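Local coordinates for protein LipS lipolytic enzyme (Unidentified, PDB 4FBL) that probably hydrolyses ester bonds of lipids as a thermostable alpha/beta-hydrolase lipase, and binds spermidine in a pocket of this crystal structure, at residues Pro40-Leu45 against Thr61-Ser66; Val54-Gly59 against Tyr79-Pro84; His89-Ala94 against Leu190-Thr195; Ser180-Glu185 against Thr262-Lys267. All coordinates share one frame; numbering follows the deposited sequence.

Interaction 1: Pro40-Leu45 against Thr61-Ser66; sequences PGAEPL and TGSPQS. With SPD (spermidine), chain I.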
loop_
_atom_site.group_PDB
_atom_site.type_symbol
_atom_site.label_atom_id
_atom_site.label_comp_id
_atom_site.label_asym_id
_atom_site.label_seq_id
_atom_site.Cartn_x
_atom_site.Cartn_y
_atom_site.Cartn_z
ATOM N N PRO C 40 19.899 -19.616 15.101
ATOM C CA PRO C 40 19.677 -19.982 16.544
ATOM C C PRO C 40 18.802 -18.944 17.221
ATOM O O PRO C 40 19.085 -17.733 17.146
ATOM C CB PRO C 40 21.115 -19.943 17.145
ATOM C CG PRO C 40 22.017 -20.370 15.902
ATOM C CD PRO C 40 21.314 -19.799 14.653
ATOM N N GLY C 41 17.718 -19.361 17.842
ATOM C CA GLY C 41 16.855 -18.362 18.561
ATOM C C GLY C 41 15.610 -17.858 17.779
ATOM O O GLY C 41 14.727 -17.176 18.357
ATOM N N ALA C 42 15.520 -18.250 16.493
ATOM C CA ALA C 42 14.521 -17.690 15.551
ATOM C C ALA C 42 13.508 -18.767 15.174
ATOM O O ALA C 42 12.712 -18.607 14.187
ATOM C CB ALA C 42 15.213 -17.195 14.288
ATOM N N GLU C 43 13.529 -19.852 15.941
ATOM C CA GLU C 43 12.603 -20.955 15.718
ATOM C C GLU C 43 11.139 -20.497 16.049
ATOM O O GLU C 43 10.936 -19.649 16.931
ATOM C CB GLU C 43 13.056 -22.256 16.475
ATOM C CG GLU C 43 12.787 -22.340 17.984
ATOM C CD GLU C 43 13.716 -21.470 18.874
ATOM O OE1 GLU C 43 14.710 -20.847 18.395
ATOM O OE2 GLU C 43 13.424 -21.413 20.075
ATOM N N PRO C 44 10.150 -21.010 15.296
ATOM C CA PRO C 44 8.739 -20.718 15.577
ATOM C C PRO C 44 8.396 -21.396 16.901
ATOM O O PRO C 44 9.175 -22.242 17.368
ATOM C CB PRO C 44 7.993 -21.425 14.449
ATOM C CG PRO C 44 8.964 -22.427 13.873
ATOM C CD PRO C 44 10.330 -21.894 14.122
ATOM N N LEU C 45 7.262 -21.053 17.495
ATOM C CA LEU C 45 6.758 -21.744 18.681
ATOM C C LEU C 45 5.325 -22.199 18.417
ATOM O O LEU C 45 4.485 -21.395 18.037
ATOM C CB LEU C 45 6.863 -20.798 19.886
ATOM C CG LEU C 45 5.957 -20.869 21.151
ATOM C CD1 LEU C 45 5.196 -22.185 21.379
ATOM C CD2 LEU C 45 6.680 -20.390 22.426
ATOM N N THR C 61 11.590 -7.795 9.201
ATOM C CA THR C 61 13.006 -8.076 9.570
ATOM C C THR C 61 13.183 -8.675 10.966
ATOM O O THR C 61 14.316 -8.991 11.361
ATOM C CB THR C 61 14.043 -6.881 9.538
ATOM O OG1 THR C 61 13.809 -6.069 10.675
ATOM C CG2 THR C 61 14.044 -6.121 8.202
ATOM N N GLY C 62 12.080 -8.934 11.666
ATOM C CA GLY C 62 12.199 -9.579 12.983
ATOM C C GLY C 62 12.016 -11.057 12.893
ATOM O O GLY C 62 12.230 -11.690 11.865
ATOM N N SER C 63 11.697 -11.663 14.039
ATOM C CA SER C 63 11.594 -13.137 14.078
ATOM C C SER C 63 10.783 -13.524 15.338
ATOM O O SER C 63 10.518 -12.645 16.154
ATOM C CB SER C 63 12.989 -13.803 14.230
ATOM O OG SER C 63 13.430 -13.638 15.609
ATOM N N PRO C 64 10.381 -14.806 15.466
ATOM C CA PRO C 64 9.591 -15.152 16.695
ATOM C C PRO C 64 10.267 -14.817 18.014
ATOM O O PRO C 64 9.589 -14.674 19.057
ATOM C CB PRO C 64 9.499 -16.647 16.632
ATOM C CG PRO C 64 9.484 -16.950 15.072
ATOM C CD PRO C 64 10.561 -15.969 14.588
ATOM N N GLN C 65 11.597 -14.643 18.013
ATOM C CA GLN C 65 12.221 -14.354 19.285
ATOM C C GLN C 65 11.664 -13.107 19.909
ATOM O O GLN C 65 11.635 -12.976 21.151
ATOM C CB GLN C 65 13.760 -14.277 19.184
ATOM C CG GLN C 65 14.278 -12.897 19.035
ATOM C CD GLN C 65 14.581 -12.228 20.304
ATOM O OE1 GLN C 65 14.831 -12.853 21.320
ATOM N NE2 GLN C 65 14.586 -10.946 20.261
ATOM N N SER C 66 11.205 -12.131 19.108
ATOM C CA SER C 66 10.773 -10.910 19.787
ATOM C C SER C 66 9.412 -11.134 20.461
ATOM O O SER C 66 9.010 -10.277 21.305
ATOM C CB SER C 66 10.674 -9.684 18.888
ATOM O OG SER C 66 9.872 -9.966 17.780
HETATM N N1 SPD I . 12.938 -0.995 16.933
HETATM C C2 SPD I . 13.183 -2.197 16.226
HETATM C C3 SPD I . 11.842 -2.785 15.652
HETATM C C4 SPD I . 11.968 -4.293 15.513
HETATM C C5 SPD I . 12.497 -4.717 14.137
HETATM N N6 SPD I . 11.788 -5.939 13.792
HETATM C C7 SPD I . 10.795 -6.479 14.684
HETATM C C8 SPD I . 9.427 -5.774 14.627
HETATM C C9 SPD I . 9.347 -4.483 13.797
HETATM N N10 SPD I . 8.707 -3.449 14.591
#
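An ST turn just before helix 68-76 forms one side of this contact, and Ala42 and Pro64 meet there. The fold is an alpha/beta hydrolase, and the loop follows strand 52-57. Pro64 is the main apolar piece. Its CB lies 3.3 Å from Glu43 O, and its CD lies 3.4 Å from Ala42 O. The ring thus sits against two successive carbonyls of the 40-45 chain. Ala42 O is buried here and has no polar partner in the model. Gly41 O approaches Gln65 CB at 3.2 Å. No hydrogen bond crosses the contact; it is made largely by van der Waals packing of the proline ring and CB atoms against backbone carbonyls. Ser63 sets the turn. Its OG stands between its own backbone N and carbonyl carbon (chi1 75°), which lets Ser63 OG accept from Gln65 N at 3.2 Å. The same OG bonds Leu190 O, while Ser63 CB faces Ala42 CB at 4.1 Å. An alanine at Ser63 is likely to leave Gln65 N and Leu190 O without this mate and the turn less firmly set. The 40-45 chain runs past the start of helix 68-76, where Leu45 touches Arg68 and Ala71. Leu45 opens edge strand 45-47, bonded to Thr83 of strand 80-83.

Interaction 2: Val54-Gly59 against Tyr79-Pro84; sequences VLVSHG and YTVATP
This is a parallel strand pair in the central sheet of the alpha/beta hydrolase fold. Strands 52-57 and 80-83 are joined through helix 68-76 as a beta-alpha-beta unit. The short segments 54-57 and 80-83 run at 21° to each other, 4.7 Å apart at closest. Three backbone bonds hold them. Val54 N donates to Thr80 O at 2.8 Å, Ala82 N to Val54 O at 3.0 Å, and Val56 N to Ala82 O at 2.7 Å. Val54, Val56 and Val81 share a face. Val56 CG2 meets Val81 CG1 at 4.1 Å, and Phe74 of helix 68-76 covers Val54 and Val81. The Val56 and Thr83 side chains run alongside each other, with Val56 CB 3.6 Å from Thr83 OG1. On the other face, the Leu55 and Pro84 side chains cross at about a right angle, under helix 101-118. At Pro84 the regular pairing ends. The His58 ring comes edge-on to Pro84 O, and its ND1 donates to Gly59 O at 2.9 Å, in the ring plane. With NE2 bonded to Leu86 N, the ring's rotation is probably fixed. Pro84 has no N-H for Val56 O; a water donates to that carbonyl instead, while also bridging His58 N and Pro84 O.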
loop_
_atom_site.group_PDB
_atom_site.type_symbol
_atom_site.label_atom_id
_atom_site.label_comp_id
_atom_site.label_asym_id
_atom_site.label_seq_id
_atom_site.Cartn_x
_atom_site.Cartn_y
_atom_site.Cartn_z
ATOM N N VAL C 54 -4.290 -18.983 20.189
ATOM C CA VAL C 54 -3.770 -17.610 19.965
ATOM C C VAL C 54 -2.745 -17.694 18.838
ATOM O O VAL C 54 -1.774 -18.494 18.947
ATOM C CB VAL C 54 -3.055 -16.991 21.214
ATOM C CG1 VAL C 54 -2.768 -15.467 21.018
ATOM C CG2 VAL C 54 -3.895 -17.216 22.502
ATOM N N LEU C 55 -2.907 -16.821 17.826
ATOM C CA LEU C 55 -1.967 -16.724 16.726
ATOM C C LEU C 55 -1.118 -15.518 17.083
ATOM O O LEU C 55 -1.672 -14.460 17.381
ATOM C CB LEU C 55 -2.778 -16.473 15.433
ATOM C CG LEU C 55 -2.068 -16.898 14.124
ATOM C CD1 LEU C 55 -3.062 -16.775 12.945
ATOM C CD2 LEU C 55 -0.857 -16.016 13.794
ATOM N N VAL C 56 0.218 -15.686 17.105
ATOM C CA VAL C 56 1.135 -14.633 17.503
ATOM C C VAL C 56 2.079 -14.283 16.389
ATOM O O VAL C 56 2.847 -15.142 15.975
ATOM C CB VAL C 56 1.990 -15.045 18.752
ATOM C CG1 VAL C 56 2.795 -13.830 19.224
ATOM C CG2 VAL C 56 1.057 -15.590 19.869
ATOM N N SER C 57 2.052 -13.026 15.903
ATOM C CA SER C 57 2.833 -12.728 14.694
ATOM C C SER C 57 3.970 -11.728 14.963
ATOM O O SER C 57 3.708 -10.633 15.470
ATOM C CB SER C 57 1.905 -12.084 13.620
ATOM O OG SER C 57 2.737 -11.834 12.477
ATOM N N HIS C 58 5.203 -12.042 14.625
ATOM C CA HIS C 58 6.279 -11.028 14.707
ATOM C C HIS C 58 6.235 -10.033 13.470
ATOM O O HIS C 58 5.331 -10.117 12.627
ATOM C CB HIS C 58 7.674 -11.728 14.811
ATOM C CG HIS C 58 8.099 -12.459 13.557
ATOM N ND1 HIS C 58 8.591 -11.799 12.460
ATOM C CD2 HIS C 58 8.071 -13.774 13.209
ATOM C CE1 HIS C 58 8.876 -12.679 11.497
ATOM N NE2 HIS C 58 8.536 -13.880 11.917
ATOM N N GLY C 59 7.202 -9.102 13.385
ATOM C CA GLY C 59 7.146 -8.083 12.331
ATOM C C GLY C 59 8.315 -8.172 11.352
ATOM O O GLY C 59 9.045 -9.179 11.324
ATOM N N TYR C 79 -3.369 -22.267 26.747
ATOM C CA TYR C 79 -3.914 -22.034 25.384
ATOM C C TYR C 79 -3.122 -22.799 24.311
ATOM O O TYR C 79 -1.973 -22.976 24.509
ATOM C CB TYR C 79 -3.894 -20.493 25.058
ATOM C CG TYR C 79 -4.819 -19.736 26.029
ATOM C CD1 TYR C 79 -6.200 -19.947 25.994
ATOM C CD2 TYR C 79 -4.296 -18.917 27.031
ATOM C CE1 TYR C 79 -7.065 -19.357 26.936
ATOM C CE2 TYR C 79 -5.183 -18.266 27.964
ATOM C CZ TYR C 79 -6.529 -18.514 27.906
ATOM O OH TYR C 79 -7.372 -17.840 28.776
ATOM N N THR C 80 -3.740 -23.218 23.226
ATOM C CA THR C 80 -3.018 -23.598 21.981
ATOM C C THR C 80 -2.413 -22.288 21.366
ATOM O O THR C 80 -3.075 -21.224 21.450
ATOM C CB THR C 80 -3.983 -24.304 21.019
ATOM O OG1 THR C 80 -4.461 -25.524 21.646
ATOM C CG2 THR C 80 -3.343 -24.687 19.676
ATOM N N VAL C 81 -1.152 -22.364 20.897
ATOM C CA VAL C 81 -0.330 -21.204 20.489
ATOM C C VAL C 81 0.340 -21.506 19.151
ATOM O O VAL C 81 0.973 -22.580 19.004
ATOM C CB VAL C 81 0.748 -20.765 21.522
ATOM C CG1 VAL C 81 1.464 -19.482 21.034
ATOM C CG2 VAL C 81 0.125 -20.409 22.916
ATOM N N ALA C 82 0.161 -20.622 18.161
ATOM C CA ALA C 82 0.978 -20.660 16.900
ATOM C C ALA C 82 1.698 -19.321 16.794
ATOM O O ALA C 82 1.024 -18.264 16.651
ATOM C CB ALA C 82 0.091 -20.880 15.644
ATOM N N THR C 83 3.054 -19.367 16.807
ATOM C CA THR C 83 3.889 -18.215 16.660
ATOM C C THR C 83 4.748 -18.521 15.435
ATOM O O THR C 83 5.828 -19.054 15.578
ATOM C CB THR C 83 4.814 -18.008 17.866
ATOM O OG1 THR C 83 3.968 -18.027 19.003
ATOM C CG2 THR C 83 5.506 -16.605 17.797
ATOM N N PRO C 84 4.274 -18.190 14.224
ATOM C CA PRO C 84 5.008 -18.605 13.005
ATOM C C PRO C 84 6.261 -17.805 12.726
ATOM O O PRO C 84 6.346 -16.639 13.104
ATOM C CB PRO C 84 4.000 -18.302 11.845
ATOM C CG PRO C 84 3.049 -17.246 12.444
ATOM C CD PRO C 84 2.955 -17.613 13.933
HETATM O O HOH W 1 5.501 -14.787 14.817
#

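Interaction 3: His89-Ala94 against Leu190-Thr195; sequences HGTTPA and LAYPVT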
loop_
_atom_site.group_PDB
_atom_site.type_symbol
_atom_site.label_atom_id
_atom_site.label_comp_id
_atom_site.label_asym_id
_atom_site.label_seq_id
_atom_site.Cartn_x
_atom_site.Cartn_y
_atom_site.Cartn_z
ATOM N N HIS C 89 12.231 -14.783 6.907
ATOM C CA HIS C 89 12.717 -14.243 8.206
ATOM C C HIS C 89 13.463 -15.309 9.066
ATOM O O HIS C 89 13.185 -16.567 8.953
ATOM C CB HIS C 89 11.600 -13.594 9.048
ATOM C CG HIS C 89 10.963 -12.440 8.380
ATOM N ND1 HIS C 89 11.076 -11.150 8.846
ATOM C CD2 HIS C 89 10.296 -12.361 7.210
ATOM C CE1 HIS C 89 10.453 -10.328 8.022
ATOM N NE2 HIS C 89 9.949 -11.038 7.046
ATOM N N GLY C 90 14.381 -14.807 9.904
ATOM C CA GLY C 90 15.281 -15.676 10.729
ATOM C C GLY C 90 16.097 -16.687 9.901
ATOM O O GLY C 90 16.421 -17.785 10.408
ATOM N N THR C 91 16.377 -16.370 8.616
ATOM C CA THR C 91 17.307 -17.163 7.709
ATOM C C THR C 91 18.391 -16.167 7.207
ATOM O O THR C 91 19.355 -15.897 7.924
ATOM C CB THR C 91 16.572 -17.827 6.595
ATOM O OG1 THR C 91 15.866 -16.850 5.783
ATOM C CG2 THR C 91 15.552 -18.797 7.168
ATOM N N THR C 92 18.177 -15.504 6.067
ATOM C CA THR C 92 19.142 -14.512 5.628
ATOM C C THR C 92 18.410 -13.329 5.013
ATOM O O THR C 92 17.283 -13.527 4.512
ATOM C CB THR C 92 20.081 -15.099 4.552
ATOM O OG1 THR C 92 19.362 -15.405 3.333
ATOM C CG2 THR C 92 20.775 -16.355 5.066
ATOM N N PRO C 93 19.043 -12.116 5.052
ATOM C CA PRO C 93 18.420 -10.969 4.427
ATOM C C PRO C 93 18.172 -11.201 2.937
ATOM O O PRO C 93 17.126 -10.705 2.418
ATOM C CB PRO C 93 19.404 -9.799 4.696
ATOM C CG PRO C 93 20.148 -10.270 6.001
ATOM C CD PRO C 93 20.284 -11.736 5.781
ATOM N N ALA C 94 19.037 -11.961 2.270
ATOM C CA ALA C 94 18.776 -12.365 0.847
ATOM C C ALA C 94 17.483 -13.154 0.621
ATOM O O ALA C 94 16.770 -12.980 -0.391
ATOM C CB ALA C 94 19.967 -13.190 0.240
ATOM N N LEU C 190 16.517 -10.279 18.394
ATOM C CA LEU C 190 16.994 -11.012 17.275
ATOM C C LEU C 190 16.229 -10.577 15.975
ATOM O O LEU C 190 15.162 -11.117 15.668
ATOM C CB LEU C 190 16.801 -12.506 17.554
ATOM C CG LEU C 190 17.340 -13.435 16.504
ATOM C CD1 LEU C 190 18.783 -13.056 16.236
ATOM C CD2 LEU C 190 17.229 -14.853 16.913
ATOM N N ALA C 191 16.841 -9.668 15.205
ATOM C CA ALA C 191 16.297 -9.149 13.943
ATOM C C ALA C 191 17.477 -9.004 12.985
ATOM O O ALA C 191 18.605 -8.968 13.408
ATOM C CB ALA C 191 15.706 -7.834 14.216
ATOM N N TYR C 192 17.241 -8.911 11.683
ATOM C CA TYR C 192 18.385 -8.759 10.744
ATOM C C TYR C 192 19.051 -7.405 11.031
ATOM O O TYR C 192 18.393 -6.448 11.435
ATOM C CB TYR C 192 17.925 -8.831 9.273
ATOM C CG TYR C 192 17.413 -10.161 8.801
ATOM C CD1 TYR C 192 18.127 -11.343 9.023
ATOM C CD2 TYR C 192 16.196 -10.244 8.044
ATOM C CE1 TYR C 192 17.694 -12.570 8.499
ATOM C CE2 TYR C 192 15.726 -11.473 7.577
ATOM C CZ TYR C 192 16.455 -12.640 7.783
ATOM O OH TYR C 192 15.962 -13.867 7.282
ATOM N N PRO C 193 20.391 -7.342 10.860
ATOM C CA PRO C 193 21.209 -6.194 11.098
ATOM C C PRO C 193 21.090 -5.121 9.948
ATOM O O PRO C 193 21.561 -3.955 10.110
ATOM C CB PRO C 193 22.630 -6.801 11.167
ATOM C CG PRO C 193 22.592 -7.933 10.186
ATOM C CD PRO C 193 21.194 -8.532 10.501
ATOM N N VAL C 194 20.426 -5.531 8.854
ATOM C CA VAL C 194 20.200 -4.692 7.659
ATOM C C VAL C 194 18.692 -4.826 7.234
ATOM O O VAL C 194 18.009 -5.873 7.524
ATOM C CB VAL C 194 21.139 -5.106 6.466
ATOM C CG1 VAL C 194 22.631 -4.985 6.871
ATOM C CG2 VAL C 194 20.887 -6.566 5.951
ATOM N N THR C 195 18.178 -3.772 6.593
ATOM C CA THR C 195 16.888 -3.845 5.854
ATOM C C THR C 195 17.069 -4.145 4.352
ATOM O O THR C 195 17.740 -3.366 3.641
ATOM C CB THR C 195 16.244 -2.528 5.983
ATOM O OG1 THR C 195 16.092 -2.253 7.382
ATOM C CG2 THR C 195 14.876 -2.523 5.244
#
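Tyr192 reaches into the turn before helix 93-97, with its hydroxyl among the backbone atoms of Gly90, Thr91 and Thr92. Its own loop leads into strand 194-196, which forms a small two-stranded antiparallel sheet with strand 174-176, apart from the main sheet of the alpha/beta hydrolase fold. The tight part is the ring. Its CG lies anti to the carbonyl carbon (chi1 -68°), and this torsion carries the ring into the turn. Thr91 N donates to Tyr192 OH at 2.9 Å, with an N-H...O angle of 153°. The hydroxyl has a second partner in Gly88 O. Pro93 lies over one face of the ring in a CH-pi contact. Pro93 CG is 4.1 Å from the ring centroid and 24° off the normal. Met96 of helix 93-97 also touches the ring. A leucine in place of Tyr192 would probably leave Thr91 N and Gly88 O without their shared partner and take the aromatic face from Pro93. The side more open to solvent lies toward the helix start. Thr92 points away from the contact there. It is the N-cap of the helix, and its OG1 bonds Glu95 N. Pro93 and Val194 are partly exposed but still closely packed. They meet at about a right angle, and Val194 CG2 sits 3.8 Å from Pro93 CB.

Interaction 4: Ser180-Glu185 against Thr262-Lys267; sequences SDIKAE and TLDNDK. With SPD (spermidine), chain I.
The carboxylate of Asp264 is turned to the backbone of Lys183 and Ala184 and takes one N-H on each oxygen. Lys183 N donates to Asp264 OD2 at 2.8 Å, and Ala184 N to Asp264 OD1 at 3.0 Å. Both arrive on the syn side, 28° and 27° out of the carboxylate plane. Asp264 OD1 also accepts from Asn265 N at 2.7 Å, on the anti side and from the opposite face to Ala184 N. Asp264 OD2 has a further donor in Tyr258 N. Four backbone N-H groups thus grip this buried carboxylate, which would probably favour its charged form. The Ile182 and Asp264 side chains pass antiparallel, with Ile182 CG2 3.8 Å from Asp264 CG. Ala184 CB points toward the 262-267 segment and touches Asn265 OD1 at 3.5 Å. The amide of Asn265 is tied through ND2 to Asn256 O. Lys183 extends away from the contact. Ile182 CD1 reaches Leu263 CD2 only loosely, at 4.3 Å. Asp264 opens a type I beta turn that leads into helix 267-279. The arrangement joins that turn to the 180-185 loop, whose Ser180 and Asp181 line the spermidine pocket.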
loop_
_atom_site.group_PDB
_atom_site.type_symbol
_atom_site.label_atom_id
_atom_site.label_comp_id
_atom_site.label_asym_id
_atom_site.label_seq_id
_atom_site.Cartn_x
_atom_site.Cartn_y
_atom_site.Cartn_z
ATOM N N SER C 180 15.756 -3.419 17.526
ATOM C CA SER C 180 15.991 -2.890 18.894
ATOM C C SER C 180 15.839 -1.347 19.123
ATOM O O SER C 180 16.803 -0.672 19.470
ATOM C CB SER C 180 17.334 -3.411 19.401
ATOM O OG SER C 180 17.665 -4.701 18.865
ATOM N N ASP C 181 14.660 -0.779 18.887
ATOM C CA ASP C 181 14.275 0.478 19.491
ATOM C C ASP C 181 13.575 0.026 20.831
ATOM O O ASP C 181 12.364 -0.300 20.811
ATOM C CB ASP C 181 13.284 1.272 18.597
ATOM C CG ASP C 181 12.695 2.467 19.307
ATOM O OD1 ASP C 181 13.466 3.111 20.035
ATOM O OD2 ASP C 181 11.470 2.802 19.212
ATOM N N ILE C 182 14.331 0.030 21.962
ATOM C CA ILE C 182 13.939 -0.652 23.227
ATOM C C ILE C 182 14.348 0.305 24.355
ATOM O O ILE C 182 15.466 0.759 24.381
ATOM C CB ILE C 182 14.624 -2.030 23.359
ATOM C CG1 ILE C 182 14.009 -2.984 22.375
ATOM C CG2 ILE C 182 14.445 -2.630 24.844
ATOM C CD1 ILE C 182 14.718 -4.278 22.105
ATOM N N LYS C 183 13.431 0.719 25.232
ATOM C CA LYS C 183 13.842 1.641 26.276
ATOM C C LYS C 183 14.777 0.999 27.358
ATOM O O LYS C 183 15.791 1.612 27.738
ATOM C CB LYS C 183 12.652 2.346 26.926
ATOM C CG LYS C 183 13.083 3.549 27.783
ATOM C CD LYS C 183 11.887 4.168 28.382
ATOM C CE LYS C 183 12.269 5.389 29.179
ATOM N NZ LYS C 183 11.003 6.002 29.606
ATOM N N ALA C 184 14.429 -0.202 27.836
ATOM C CA ALA C 184 15.224 -0.972 28.798
ATOM C C ALA C 184 16.646 -1.215 28.283
ATOM O O ALA C 184 16.872 -1.777 27.186
ATOM C CB ALA C 184 14.570 -2.314 29.120
ATOM N N GLU C 185 17.604 -0.882 29.149
ATOM C CA GLU C 185 19.011 -0.815 28.789
ATOM C C GLU C 185 19.503 -2.217 28.630
ATOM O O GLU C 185 19.069 -3.103 29.357
ATOM C CB GLU C 185 19.755 -0.013 29.874
ATOM C CG GLU C 185 21.084 -0.563 30.360
ATOM C CD GLU C 185 21.951 0.559 30.967
ATOM O OE1 GLU C 185 21.449 1.319 31.854
ATOM O OE2 GLU C 185 23.115 0.683 30.530
ATOM N N THR C 262 7.328 -5.781 23.359
ATOM C CA THR C 262 7.094 -7.172 23.778
ATOM C C THR C 262 8.397 -7.717 24.493
ATOM O O THR C 262 8.421 -8.836 25.034
ATOM C CB THR C 262 6.797 -8.060 22.579
ATOM O OG1 THR C 262 7.861 -7.912 21.621
ATOM C CG2 THR C 262 5.463 -7.663 21.928
ATOM N N LEU C 263 9.471 -6.920 24.399
ATOM C CA LEU C 263 10.782 -7.224 25.008
ATOM C C LEU C 263 11.116 -6.245 26.068
ATOM O O LEU C 263 12.088 -6.443 26.788
ATOM C CB LEU C 263 11.863 -7.193 23.934
ATOM C CG LEU C 263 12.464 -8.463 23.283
ATOM C CD1 LEU C 263 11.641 -9.790 23.364
ATOM C CD2 LEU C 263 13.107 -8.242 21.938
ATOM N N ASP C 264 10.320 -5.197 26.208
ATOM C CA ASP C 264 10.714 -3.945 26.923
ATOM C C ASP C 264 10.148 -3.845 28.387
ATOM O O ASP C 264 9.489 -4.758 28.868
ATOM C CB ASP C 264 10.186 -2.747 26.108
ATOM C CG ASP C 264 11.052 -1.496 26.235
ATOM O OD1 ASP C 264 11.742 -1.317 27.279
ATOM O OD2 ASP C 264 11.022 -0.646 25.315
ATOM N N ASN C 265 10.291 -2.699 29.038
ATOM C CA ASN C 265 9.871 -2.615 30.444
ATOM C C ASN C 265 8.413 -2.995 30.573
ATOM O O ASN C 265 7.997 -3.432 31.639
ATOM C CB ASN C 265 9.987 -1.196 31.035
ATOM C CG ASN C 265 11.401 -0.727 31.120
ATOM O OD1 ASN C 265 12.283 -1.430 31.623
ATOM N ND2 ASN C 265 11.647 0.454 30.575
ATOM N N ASP C 266 7.584 -2.768 29.533
ATOM C CA ASP C 266 6.138 -2.989 29.771
ATOM C C ASP C 266 5.731 -4.385 29.365
ATOM O O ASP C 266 4.531 -4.676 29.350
ATOM C CB ASP C 266 5.266 -1.978 29.014
ATOM C CG ASP C 266 5.331 -0.593 29.621
ATOM O OD1 ASP C 266 4.911 -0.455 30.788
ATOM O OD2 ASP C 266 5.737 0.351 28.919
ATOM N N LYS C 267 6.681 -5.261 29.009
ATOM C CA LYS C 267 6.276 -6.653 28.551
ATOM C C LYS C 267 5.328 -7.414 29.488
ATOM O O LYS C 267 4.385 -8.135 29.076
ATOM C CB LYS C 267 7.499 -7.503 28.201
ATOM C CG LYS C 267 8.517 -7.915 29.398
ATOM C CD LYS C 267 9.728 -8.626 28.787
ATOM C CE LYS C 267 10.417 -9.477 29.895
ATOM N NZ LYS C 267 10.724 -8.430 30.960
HETATM N N1 SPD I . 12.938 -0.995 16.933
HETATM C C2 SPD I . 13.183 -2.197 16.226
HETATM C C3 SPD I . 11.842 -2.785 15.652
HETATM C C4 SPD I . 11.968 -4.293 15.513
HETATM C C5 SPD I . 12.497 -4.717 14.137
HETATM N N6 SPD I . 11.788 -5.939 13.792
HETATM C C7 SPD I . 10.795 -6.479 14.684
HETATM C C8 SPD I . 9.427 -5.774 14.627
HETATM C C9 SPD I . 9.347 -4.483 13.797
HETATM N N10 SPD I . 8.707 -3.449 14.591
#

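In the fold
Interactions 1, 2 and 3 meet around the loop after strand 52-57. Ser63 O packs on His58 CB at 3.3 Å, and Thr61 O probably bonds Tyr192 N at 2.9 Å. The His58 and His89 rings meet between interactions 2 and 3. Interaction 4 joins this group through Ser66 O and Thr262 OG1, 2.6 Å apart. It has no touch with interactions 2 or 3, whose centres each lie about 20 Å from its own. Interactions 1 and 4 both touch spermidine, and Gly59 of interaction 2 also lines that pocket. Ser128 and His259 line it too. With Asp229 they fit a Ser-His-Asp triad, so the pocket is probably the active site.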